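Local structure of periplasmic sugar-binding domain protein (3H75) at residues Leu258-Trp268 with Gln291-Thr299; Gly126-Leu137 with Thr206-Asp214. The protein probably binds a carbohydrate in the periplasm, as a two-domain member of the bacterial solute-binding protein 2 family. All blocks are in the same frame, centred on the assembly; numbering follows the deposited sequence.

Both interactions belong to the mixed sheet in which strand 206-211 is an inner strand, strand 257-260 lies two places further on and strand 296-297 closes the edge. Interaction 2 packs helix 122-137 on a face of this sheet; interaction 1 adds the antiparallel edge strand and continues along Gly261-Trp268. Their centres are about 17 Å apart, yet they touch at Glu259, whose CG lies 3.6 Å from CG of Met129 and whose OE2 lies 3.6 Å from CB of Arg128. His262 NE2 and Asn213 ND2 each hydrogen-bond to glycerol, probably from the crystallisation liquor, consistent with a pocket bordered by both interactions, perhaps for a sugar.

Interaction 1. Residues Leu258-Trp268 with Gln291-Thr299; sequences LEAGHFTLGGW and QLSLFQALT
His262 and Phe295 meet ring against ring, centroids 4.5 Å apart and planes inclined by 40°. Phe295 CZ stands 3.3 Å above one face of the imidazole, toward its rim. CG of His262 sits between its backbone N and carbonyl carbon (chi1 72°), which sets that face against the phenyl ring. An alanine here would probably leave the outer end of the Phe295 ring without its aromatic neighbour and the glycerol without the NE2 hydrogen bond. Leu294 drives its CD1 against CB of Leu265 (4.0 Å), while its CD2 approaches NE1 of Trp268 (3.7 Å) obliquely. Reciprocal Ala260-Gln296 backbone bonds and Leu298 N to Leu258 O add Gln296-Ala297 as an antiparallel edge strand beside strand 257-260, in the otherwise parallel sheet of this periplasmic binding protein fold. CB of Ala260 packs on CD1 of Leu298 (3.6 Å). Gly261 O accepts from both N and OG1 (2.7 Å) of Thr264, where the chain leaves the strand for a 3-10 turn ahead of the helix. Phe18 stacks on His262. Leu258 and Leu298 pack on helix 244-252, Glu259 and Phe295 on helix 122-137, and Trp268 on helix 338-341; the Glu259 backbone bonds to Gly239 of strand 236-240 on the other side.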
loop_
_atom_site.group_PDB
_atom_site.type_symbol
_atom_site.label_atom_id
_atom_site.label_comp_id
_atom_site.label_asym_id
_atom_site.label_seq_id
_atom_site.Cartn_x
_atom_site.Cartn_y
_atom_site.Cartn_z
ATOM N N LEU A 258 -5.809 -8.660 -7.978
ATOM C CA LEU A 258 -4.685 -7.784 -7.667
ATOM C C LEU A 258 -5.227 -6.416 -7.293
ATOM O O LEU A 258 -5.734 -5.685 -8.148
ATOM C CB LEU A 258 -3.728 -7.668 -8.864
ATOM C CG LEU A 258 -2.457 -6.832 -8.648
ATOM C CD1 LEU A 258 -1.652 -7.373 -7.460
ATOM C CD2 LEU A 258 -1.620 -6.865 -9.921
ATOM N N GLU A 259 -5.157 -6.096 -6.003
ATOM C CA GLU A 259 -5.619 -4.806 -5.494
ATOM C C GLU A 259 -4.474 -3.819 -5.656
ATOM O O GLU A 259 -3.367 -4.059 -5.175
ATOM C CB GLU A 259 -5.988 -4.905 -4.010
ATOM C CG GLU A 259 -7.264 -5.679 -3.706
ATOM C CD GLU A 259 -8.515 -4.915 -4.089
ATOM O OE1 GLU A 259 -8.473 -3.667 -4.088
ATOM O OE2 GLU A 259 -9.544 -5.564 -4.375
ATOM N N ALA A 260 -4.733 -2.702 -6.326
ATOM C CA ALA A 260 -3.677 -1.721 -6.538
ATOM C C ALA A 260 -4.199 -0.304 -6.458
ATOM O O ALA A 260 -5.405 -0.074 -6.531
ATOM C CB ALA A 260 -3.015 -1.951 -7.894
ATOM N N GLY A 261 -3.275 0.639 -6.298
ATOM C CA GLY A 261 -3.651 2.038 -6.230
ATOM C C GLY A 261 -3.002 2.833 -5.115
ATOM O O GLY A 261 -2.804 4.042 -5.254
ATOM N N HIS A 262 -2.648 2.179 -4.014
ATOM C CA HIS A 262 -2.057 2.908 -2.900
ATOM C C HIS A 262 -0.641 3.433 -3.122
ATOM O O HIS A 262 -0.150 4.238 -2.330
ATOM C CB HIS A 262 -2.131 2.077 -1.605
ATOM C CG HIS A 262 -1.194 0.911 -1.555
ATOM N ND1 HIS A 262 -1.058 0.011 -2.591
ATOM C CD2 HIS A 262 -0.398 0.454 -0.559
ATOM C CE1 HIS A 262 -0.225 -0.949 -2.235
ATOM N NE2 HIS A 262 0.191 -0.704 -1.005
ATOM N N PHE A 263 0.013 3.007 -4.198
ATOM C CA PHE A 263 1.361 3.491 -4.469
ATOM C C PHE A 263 1.316 4.966 -4.852
ATOM O O PHE A 263 2.347 5.631 -4.898
ATOM C CB PHE A 263 2.032 2.678 -5.587
ATOM C CG PHE A 263 1.553 3.018 -6.977
ATOM C CD1 PHE A 263 2.199 3.994 -7.740
ATOM C CD2 PHE A 263 0.462 2.356 -7.525
ATOM C CE1 PHE A 263 1.757 4.302 -9.029
ATOM C CE2 PHE A 263 0.015 2.657 -8.806
ATOM C CZ PHE A 263 0.664 3.629 -9.560
ATOM N N THR A 264 0.116 5.475 -5.113
ATOM C CA THR A 264 -0.048 6.877 -5.494
ATOM C C THR A 264 -0.203 7.810 -4.295
ATOM O O THR A 264 -0.134 9.026 -4.449
ATOM C CB THR A 264 -1.303 7.082 -6.370
ATOM O OG1 THR A 264 -2.463 6.678 -5.630
ATOM C CG2 THR A 264 -1.208 6.280 -7.657
ATOM N N LEU A 265 -0.405 7.255 -3.104
ATOM C CA LEU A 265 -0.639 8.089 -1.927
ATOM C C LEU A 265 0.387 9.187 -1.675
ATOM O O LEU A 265 0.016 10.309 -1.330
ATOM C CB LEU A 265 -0.791 7.219 -0.676
ATOM C CG LEU A 265 -1.551 7.901 0.469
ATOM C CD1 LEU A 265 -2.232 6.850 1.328
ATOM C CD2 LEU A 265 -0.600 8.745 1.288
ATOM N N GLY A 266 1.665 8.868 -1.843
ATOM C CA GLY A 266 2.704 9.861 -1.624
ATOM C C GLY A 266 2.549 11.081 -2.516
ATOM O O GLY A 266 2.786 12.213 -2.081
ATOM N N GLY A 267 2.158 10.857 -3.767
ATOM C CA GLY A 267 1.978 11.961 -4.697
ATOM C C GLY A 267 0.846 12.872 -4.268
ATOM O O GLY A 267 0.963 14.101 -4.310
ATOM N N TRP A 268 -0.265 12.271 -3.857
ATOM C CA TRP A 268 -1.418 13.043 -3.409
ATOM C C TRP A 268 -1.027 13.818 -2.156
ATOM O O TRP A 268 -1.464 14.948 -1.950
ATOM C CB TRP A 268 -2.590 12.119 -3.079
ATOM C CG TRP A 268 -2.947 11.131 -4.150
ATOM C CD1 TRP A 268 -3.449 9.876 -3.953
ATOM C CD2 TRP A 268 -2.866 11.311 -5.574
ATOM N NE1 TRP A 268 -3.687 9.264 -5.160
ATOM C CE2 TRP A 268 -3.338 10.119 -6.171
ATOM C CE3 TRP A 268 -2.442 12.360 -6.402
ATOM C CZ2 TRP A 268 -3.394 9.945 -7.560
ATOM C CZ3 TRP A 268 -2.500 12.187 -7.784
ATOM C CH2 TRP A 268 -2.972 10.985 -8.346
ATOM N N GLN A 291 -8.827 10.806 4.356
ATOM C CA GLN A 291 -9.168 9.388 4.309
ATOM C C GLN A 291 -9.543 9.131 2.853
ATOM O O GLN A 291 -10.555 9.638 2.364
ATOM C CB GLN A 291 -10.353 9.087 5.230
ATOM C CG GLN A 291 -10.089 9.416 6.693
ATOM C CD GLN A 291 -11.284 9.130 7.588
ATOM O OE1 GLN A 291 -11.745 7.993 7.690
ATOM N NE2 GLN A 291 -11.792 10.168 8.242
ATOM N N LEU A 292 -8.722 8.350 2.159
ATOM C CA LEU A 292 -8.958 8.077 0.748
ATOM C C LEU A 292 -9.256 6.619 0.435
ATOM O O LEU A 292 -8.855 5.716 1.164
ATOM C CB LEU A 292 -7.736 8.501 -0.074
ATOM C CG LEU A 292 -7.107 9.876 0.184
ATOM C CD1 LEU A 292 -5.883 10.047 -0.699
ATOM C CD2 LEU A 292 -8.119 10.972 -0.104
ATOM N N SER A 293 -9.982 6.411 -0.658
ATOM C CA SER A 293 -10.295 5.073 -1.141
ATOM C C SER A 293 -9.469 4.998 -2.412
ATOM O O SER A 293 -9.845 5.562 -3.438
ATOM C CB SER A 293 -11.787 4.939 -1.467
ATOM O OG SER A 293 -12.567 4.927 -0.283
ATOM N N LEU A 294 -8.325 4.324 -2.337
ATOM C CA LEU A 294 -7.436 4.223 -3.484
ATOM C C LEU A 294 -7.387 2.844 -4.128
ATOM O O LEU A 294 -7.134 2.730 -5.330
ATOM C CB LEU A 294 -6.014 4.631 -3.079
ATOM C CG LEU A 294 -5.829 6.052 -2.541
ATOM C CD1 LEU A 294 -4.390 6.238 -2.098
ATOM C CD2 LEU A 294 -6.187 7.070 -3.623
ATOM N N PHE A 295 -7.632 1.800 -3.343
ATOM C CA PHE A 295 -7.568 0.445 -3.875
ATOM C C PHE A 295 -8.664 0.074 -4.853
ATOM O O PHE A 295 -9.827 0.435 -4.680
ATOM C CB PHE A 295 -7.563 -0.582 -2.741
ATOM C CG PHE A 295 -6.232 -0.741 -2.074
ATOM C CD1 PHE A 295 -5.129 -1.192 -2.791
ATOM C CD2 PHE A 295 -6.081 -0.455 -0.724
ATOM C CE1 PHE A 295 -3.890 -1.357 -2.168
ATOM C CE2 PHE A 295 -4.847 -0.616 -0.091
ATOM C CZ PHE A 295 -3.750 -1.068 -0.817
ATOM N N GLN A 296 -8.261 -0.656 -5.885
ATOM C CA GLN A 296 -9.165 -1.151 -6.913
ATOM C C GLN A 296 -8.673 -2.528 -7.321
ATOM O O GLN A 296 -7.469 -2.753 -7.431
ATOM C CB GLN A 296 -9.149 -0.259 -8.155
ATOM C CG GLN A 296 -9.877 1.059 -8.031
ATOM C CD GLN A 296 -9.894 1.818 -9.346
ATOM O OE1 GLN A 296 -10.251 1.262 -10.388
ATOM N NE2 GLN A 296 -9.514 3.092 -9.305
ATOM N N ALA A 297 -9.606 -3.448 -7.534
ATOM C CA ALA A 297 -9.256 -4.787 -7.991
ATOM C C ALA A 297 -9.078 -4.600 -9.497
ATOM O O ALA A 297 -10.055 -4.524 -10.242
ATOM C CB ALA A 297 -10.390 -5.755 -7.702
ATOM N N LEU A 298 -7.826 -4.511 -9.933
ATOM C CA LEU A 298 -7.499 -4.277 -11.332
ATOM C C LEU A 298 -8.095 -5.229 -12.349
ATOM O O LEU A 298 -8.189 -6.428 -12.113
ATOM C CB LEU A 298 -5.986 -4.282 -11.529
ATOM C CG LEU A 298 -5.145 -3.220 -10.825
ATOM C CD1 LEU A 298 -3.676 -3.496 -11.127
ATOM C CD2 LEU A 298 -5.540 -1.829 -11.298
ATOM N N THR A 299 -8.495 -4.669 -13.486
ATOM C CA THR A 299 -9.021 -5.459 -14.587
ATOM C C THR A 299 -7.788 -5.701 -15.453
ATOM O O THR A 299 -6.783 -5.002 -15.312
ATOM C CB THR A 299 -10.040 -4.664 -15.419
ATOM O OG1 THR A 299 -9.404 -3.504 -15.966
ATOM C CG2 THR A 299 -11.211 -4.229 -14.556
HETATM O O HOH W 1 -8.079 -7.922 -9.622
HETATM O O HOH W 2 -10.897 -2.656 -3.759
#

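Interaction 2. Residues Gly126-Leu137 with Thr206-Asp214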
loop_
_atom_site.group_PDB
_atom_site.type_symbol
_atom_site.label_atom_id
_atom_site.label_comp_id
_atom_site.label_asym_id
_atom_site.label_seq_id
_atom_site.Cartn_x
_atom_site.Cartn_y
_atom_site.Cartn_z
ATOM N N GLY A 126 -8.176 -5.940 1.950
ATOM C CA GLY A 126 -8.085 -7.276 2.518
ATOM C C GLY A 126 -9.411 -8.004 2.433
ATOM O O GLY A 126 -9.478 -9.199 2.149
ATOM N N TYR A 127 -10.482 -7.269 2.692
ATOM C CA TYR A 127 -11.833 -7.818 2.639
ATOM C C TYR A 127 -12.184 -8.206 1.201
ATOM O O TYR A 127 -12.596 -9.335 0.926
ATOM C CB TYR A 127 -12.813 -6.759 3.145
ATOM C CG TYR A 127 -14.272 -7.138 3.074
ATOM C CD1 TYR A 127 -14.806 -8.103 3.927
ATOM C CD2 TYR A 127 -15.132 -6.498 2.181
ATOM C CE1 TYR A 127 -16.160 -8.418 3.896
ATOM C CE2 TYR A 127 -16.491 -6.806 2.143
ATOM C CZ TYR A 127 -16.996 -7.767 3.004
ATOM O OH TYR A 127 -18.335 -8.087 2.963
ATOM N N ARG A 128 -12.007 -7.263 0.283
ATOM C CA ARG A 128 -12.336 -7.499 -1.117
ATOM C C ARG A 128 -11.543 -8.635 -1.740
ATOM O O ARG A 128 -12.063 -9.348 -2.591
ATOM C CB ARG A 128 -12.153 -6.208 -1.922
ATOM C CG ARG A 128 -13.225 -5.158 -1.621
ATOM C CD ARG A 128 -14.607 -5.655 -2.031
ATOM N NE ARG A 128 -15.682 -4.878 -1.417
ATOM C CZ ARG A 128 -16.956 -5.253 -1.402
ATOM N NH1 ARG A 128 -17.320 -6.397 -1.970
ATOM N NH2 ARG A 128 -17.868 -4.490 -0.813
HETATM N N MSE A 129 -10.294 -8.826 -1.324
HETATM C CA MSE A 129 -9.528 -9.920 -1.908
HETATM C C MSE A 129 -10.183 -11.267 -1.675
HETATM O O MSE A 129 -10.276 -12.072 -2.599
HETATM C CB MSE A 129 -8.097 -9.958 -1.379
HETATM C CG MSE A 129 -7.187 -8.905 -2.003
HETATM SE SE MSE A 129 -5.310 -9.255 -1.651
HETATM C CE MSE A 129 -5.271 -8.779 0.241
ATOM N N LEU A 130 -10.646 -11.528 -0.458
ATOM C CA LEU A 130 -11.279 -12.815 -0.209
ATOM C C LEU A 130 -12.611 -12.907 -0.943
ATOM O O LEU A 130 -12.913 -13.942 -1.529
ATOM C CB LEU A 130 -11.490 -13.067 1.288
ATOM C CG LEU A 130 -11.948 -14.509 1.566
ATOM C CD1 LEU A 130 -10.892 -15.483 1.066
ATOM C CD2 LEU A 130 -12.192 -14.709 3.042
ATOM N N LYS A 131 -13.403 -11.834 -0.915
ATOM C CA LYS A 131 -14.695 -11.858 -1.605
ATOM C C LYS A 131 -14.506 -12.126 -3.097
ATOM O O LYS A 131 -15.258 -12.902 -3.693
ATOM C CB LYS A 131 -15.450 -10.540 -1.401
ATOM C CG LYS A 131 -16.028 -10.385 -0.007
ATOM C CD LYS A 131 -16.950 -9.178 0.093
ATOM C CE LYS A 131 -18.220 -9.345 -0.724
ATOM N NZ LYS A 131 -19.120 -10.401 -0.186
ATOM N N GLU A 132 -13.497 -11.495 -3.693
ATOM C CA GLU A 132 -13.208 -11.679 -5.112
ATOM C C GLU A 132 -12.743 -13.100 -5.408
ATOM O O GLU A 132 -13.158 -13.706 -6.400
ATOM C CB GLU A 132 -12.138 -10.683 -5.566
ATOM C CG GLU A 132 -12.660 -9.280 -5.803
ATOM C CD GLU A 132 -13.541 -9.208 -7.032
ATOM O OE1 GLU A 132 -13.013 -9.399 -8.149
ATOM O OE2 GLU A 132 -14.758 -8.972 -6.882
ATOM N N LEU A 133 -11.870 -13.630 -4.554
ATOM C CA LEU A 133 -11.373 -14.989 -4.744
ATOM C C LEU A 133 -12.537 -15.972 -4.681
ATOM O O LEU A 133 -12.635 -16.887 -5.501
ATOM C CB LEU A 133 -10.337 -15.337 -3.672
ATOM C CG LEU A 133 -8.943 -14.719 -3.803
ATOM C CD1 LEU A 133 -8.136 -15.060 -2.553
ATOM C CD2 LEU A 133 -8.243 -15.246 -5.058
ATOM N N LEU A 134 -13.419 -15.777 -3.704
ATOM C CA LEU A 134 -14.574 -16.653 -3.545
ATOM C C LEU A 134 -15.476 -16.565 -4.767
ATOM O O LEU A 134 -16.014 -17.574 -5.229
ATOM C CB LEU A 134 -15.357 -16.267 -2.288
ATOM C CG LEU A 134 -14.777 -16.810 -0.984
ATOM C CD1 LEU A 134 -15.512 -16.204 0.209
ATOM C CD2 LEU A 134 -14.906 -18.325 -0.976
ATOM N N HIS A 135 -15.636 -15.358 -5.296
ATOM C CA HIS A 135 -16.483 -15.181 -6.468
ATOM C C HIS A 135 -15.938 -15.936 -7.674
ATOM O O HIS A 135 -16.683 -16.612 -8.390
ATOM C CB HIS A 135 -16.608 -13.705 -6.823
ATOM C CG HIS A 135 -17.559 -13.450 -7.947
ATOM N ND1 HIS A 135 -18.914 -13.678 -7.836
ATOM C CD2 HIS A 135 -17.347 -13.050 -9.223
ATOM C CE1 HIS A 135 -19.496 -13.430 -8.995
ATOM N NE2 HIS A 135 -18.568 -13.048 -9.854
ATOM N N LYS A 136 -14.634 -15.826 -7.899
ATOM C CA LYS A 136 -14.008 -16.494 -9.033
ATOM C C LYS A 136 -13.957 -18.012 -8.890
ATOM O O LYS A 136 -14.050 -18.733 -9.883
ATOM C CB LYS A 136 -12.604 -15.924 -9.256
ATOM C CG LYS A 136 -12.618 -14.437 -9.584
ATOM C CD LYS A 136 -11.226 -13.905 -9.863
ATOM C CE LYS A 136 -11.251 -12.402 -10.077
ATOM N NZ LYS A 136 -12.141 -12.015 -11.203
ATOM N N LEU A 137 -13.811 -18.505 -7.663
ATOM C CA LEU A 137 -13.771 -19.948 -7.448
ATOM C C LEU A 137 -15.116 -20.553 -7.838
ATOM O O LEU A 137 -15.181 -21.652 -8.398
ATOM C CB LEU A 137 -13.474 -20.272 -5.980
ATOM C CG LEU A 137 -13.391 -21.769 -5.666
ATOM C CD1 LEU A 137 -12.196 -22.363 -6.397
ATOM C CD2 LEU A 137 -13.253 -21.991 -4.158
ATOM N N THR A 206 -6.273 -27.077 -0.202
ATOM C CA THR A 206 -6.288 -25.625 -0.357
ATOM C C THR A 206 -6.695 -25.241 -1.777
ATOM O O THR A 206 -6.149 -25.765 -2.753
ATOM C CB THR A 206 -4.899 -25.005 -0.060
ATOM O OG1 THR A 206 -4.539 -25.261 1.303
ATOM C CG2 THR A 206 -4.927 -23.484 -0.298
ATOM N N GLN A 207 -7.664 -24.336 -1.892
ATOM C CA GLN A 207 -8.116 -23.873 -3.199
ATOM C C GLN A 207 -7.911 -22.372 -3.324
ATOM O O GLN A 207 -7.936 -21.833 -4.426
ATOM C CB GLN A 207 -9.598 -24.172 -3.416
ATOM C CG GLN A 207 -9.951 -25.640 -3.406
ATOM C CD GLN A 207 -11.408 -25.862 -3.730
ATOM O OE1 GLN A 207 -11.811 -25.842 -4.895
ATOM N NE2 GLN A 207 -12.214 -26.057 -2.696
ATOM N N LEU A 208 -7.729 -21.698 -2.190
ATOM C CA LEU A 208 -7.542 -20.249 -2.198
ATOM C C LEU A 208 -6.317 -19.815 -1.410
ATOM O O LEU A 208 -6.041 -20.353 -0.339
ATOM C CB LEU A 208 -8.760 -19.546 -1.596
ATOM C CG LEU A 208 -10.133 -19.773 -2.225
ATOM C CD1 LEU A 208 -11.180 -19.047 -1.372
ATOM C CD2 LEU A 208 -10.144 -19.278 -3.668
ATOM N N VAL A 209 -5.581 -18.846 -1.946
ATOM C CA VAL A 209 -4.413 -18.303 -1.262
ATOM C C VAL A 209 -4.517 -16.780 -1.268
ATOM O O VAL A 209 -4.413 -16.135 -2.314
ATOM C CB VAL A 209 -3.088 -18.721 -1.944
ATOM C CG1 VAL A 209 -1.901 -18.122 -1.195
ATOM C CG2 VAL A 209 -2.979 -20.242 -1.969
ATOM N N TRP A 210 -4.757 -16.223 -0.089
ATOM C CA TRP A 210 -4.877 -14.779 0.117
ATOM C C TRP A 210 -3.491 -14.290 0.536
ATOM O O TRP A 210 -2.887 -14.859 1.443
ATOM C CB TRP A 210 -5.874 -14.534 1.257
ATOM C CG TRP A 210 -6.147 -13.105 1.664
ATOM C CD1 TRP A 210 -7.232 -12.352 1.316
ATOM C CD2 TRP A 210 -5.398 -12.317 2.605
ATOM N NE1 TRP A 210 -7.214 -11.151 1.989
ATOM C CE2 TRP A 210 -6.100 -11.104 2.786
ATOM C CE3 TRP A 210 -4.207 -12.521 3.315
ATOM C CZ2 TRP A 210 -5.651 -10.097 3.653
ATOM C CZ3 TRP A 210 -3.757 -11.516 4.181
ATOM C CH2 TRP A 210 -4.482 -10.323 4.340
ATOM N N SER A 211 -2.981 -13.259 -0.138
ATOM C CA SER A 211 -1.673 -12.689 0.207
ATOM C C SER A 211 -1.788 -11.184 0.398
ATOM O O SER A 211 -2.429 -10.497 -0.403
ATOM C CB SER A 211 -0.640 -12.973 -0.884
ATOM O OG SER A 211 -0.300 -14.346 -0.914
ATOM N N ALA A 212 -1.167 -10.673 1.459
ATOM C CA ALA A 212 -1.221 -9.243 1.750
ATOM C C ALA A 212 -0.423 -8.393 0.767
ATOM O O ALA A 212 -0.510 -7.174 0.792
ATOM C CB ALA A 212 -0.772 -8.976 3.181
ATOM N N ASN A 213 0.389 -9.018 -0.078
ATOM C CA ASN A 213 1.084 -8.249 -1.104
ATOM C C ASN A 213 1.398 -9.159 -2.282
ATOM O O ASN A 213 1.227 -10.384 -2.187
ATOM C CB ASN A 213 2.319 -7.504 -0.541
ATOM C CG ASN A 213 3.589 -8.316 -0.566
ATOM O OD1 ASN A 213 3.565 -9.537 -0.621
ATOM N ND2 ASN A 213 4.726 -7.621 -0.502
ATOM N N ASP A 214 1.808 -8.567 -3.398
ATOM C CA ASP A 214 2.076 -9.339 -4.599
ATOM C C ASP A 214 3.347 -10.170 -4.573
ATOM O O ASP A 214 3.375 -11.262 -5.138
ATOM C CB ASP A 214 2.041 -8.427 -5.841
ATOM C CG ASP A 214 3.078 -7.318 -5.807
ATOM O OD1 ASP A 214 3.659 -7.041 -4.736
ATOM O OD2 ASP A 214 3.296 -6.708 -6.874
#
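The indole of Trp210 is held at its edge and on one face by helix 122-137. Near the ring plane, NE1 donates to Gly126 O (3.0 Å, N-H...O 166°), reaching a lone pair in the carbonyl plane, and the backbone N of Leu130 also lies at this edge. Over one face comes selenomethionine Met129: its CE stands 3.3 Å above the ring plane, displaced toward the rim, and SE lies 4.8 Å from the centroid of the five-membered ring, a Met-aromatic contact at long range. The bend at the end of the Met129 chain (chi3 -73°) turns the methyl back over the indole, while SE rests 3.4 Å from Ser211 O. Trp210 extends its CG anti to the backbone N, which carries the ring out to the helix. Helix and strand run nearly antiparallel, at 161° with axes 9.0 Å apart, in the alpha/beta layering of the periplasmic binding protein fold, where helices flank a largely parallel sheet. Further along, Leu208 enters among three helix leucines: its CD2 meets CB of Leu133 (3.9 Å) and, more loosely, CD2 of Leu137, while its CD1 meets CD2 of Leu134 (3.8 Å), the two side chains crossing at about a right angle. Leu133 also sends CD1 toward Val209 O. At the far end, CD1 of Leu137 lies 3.8 Å from OE1 of Gln207. Helix 158-173 packs against both partners, with Leu167 touching Trp210 and Ala170 and Leu171 touching Leu130.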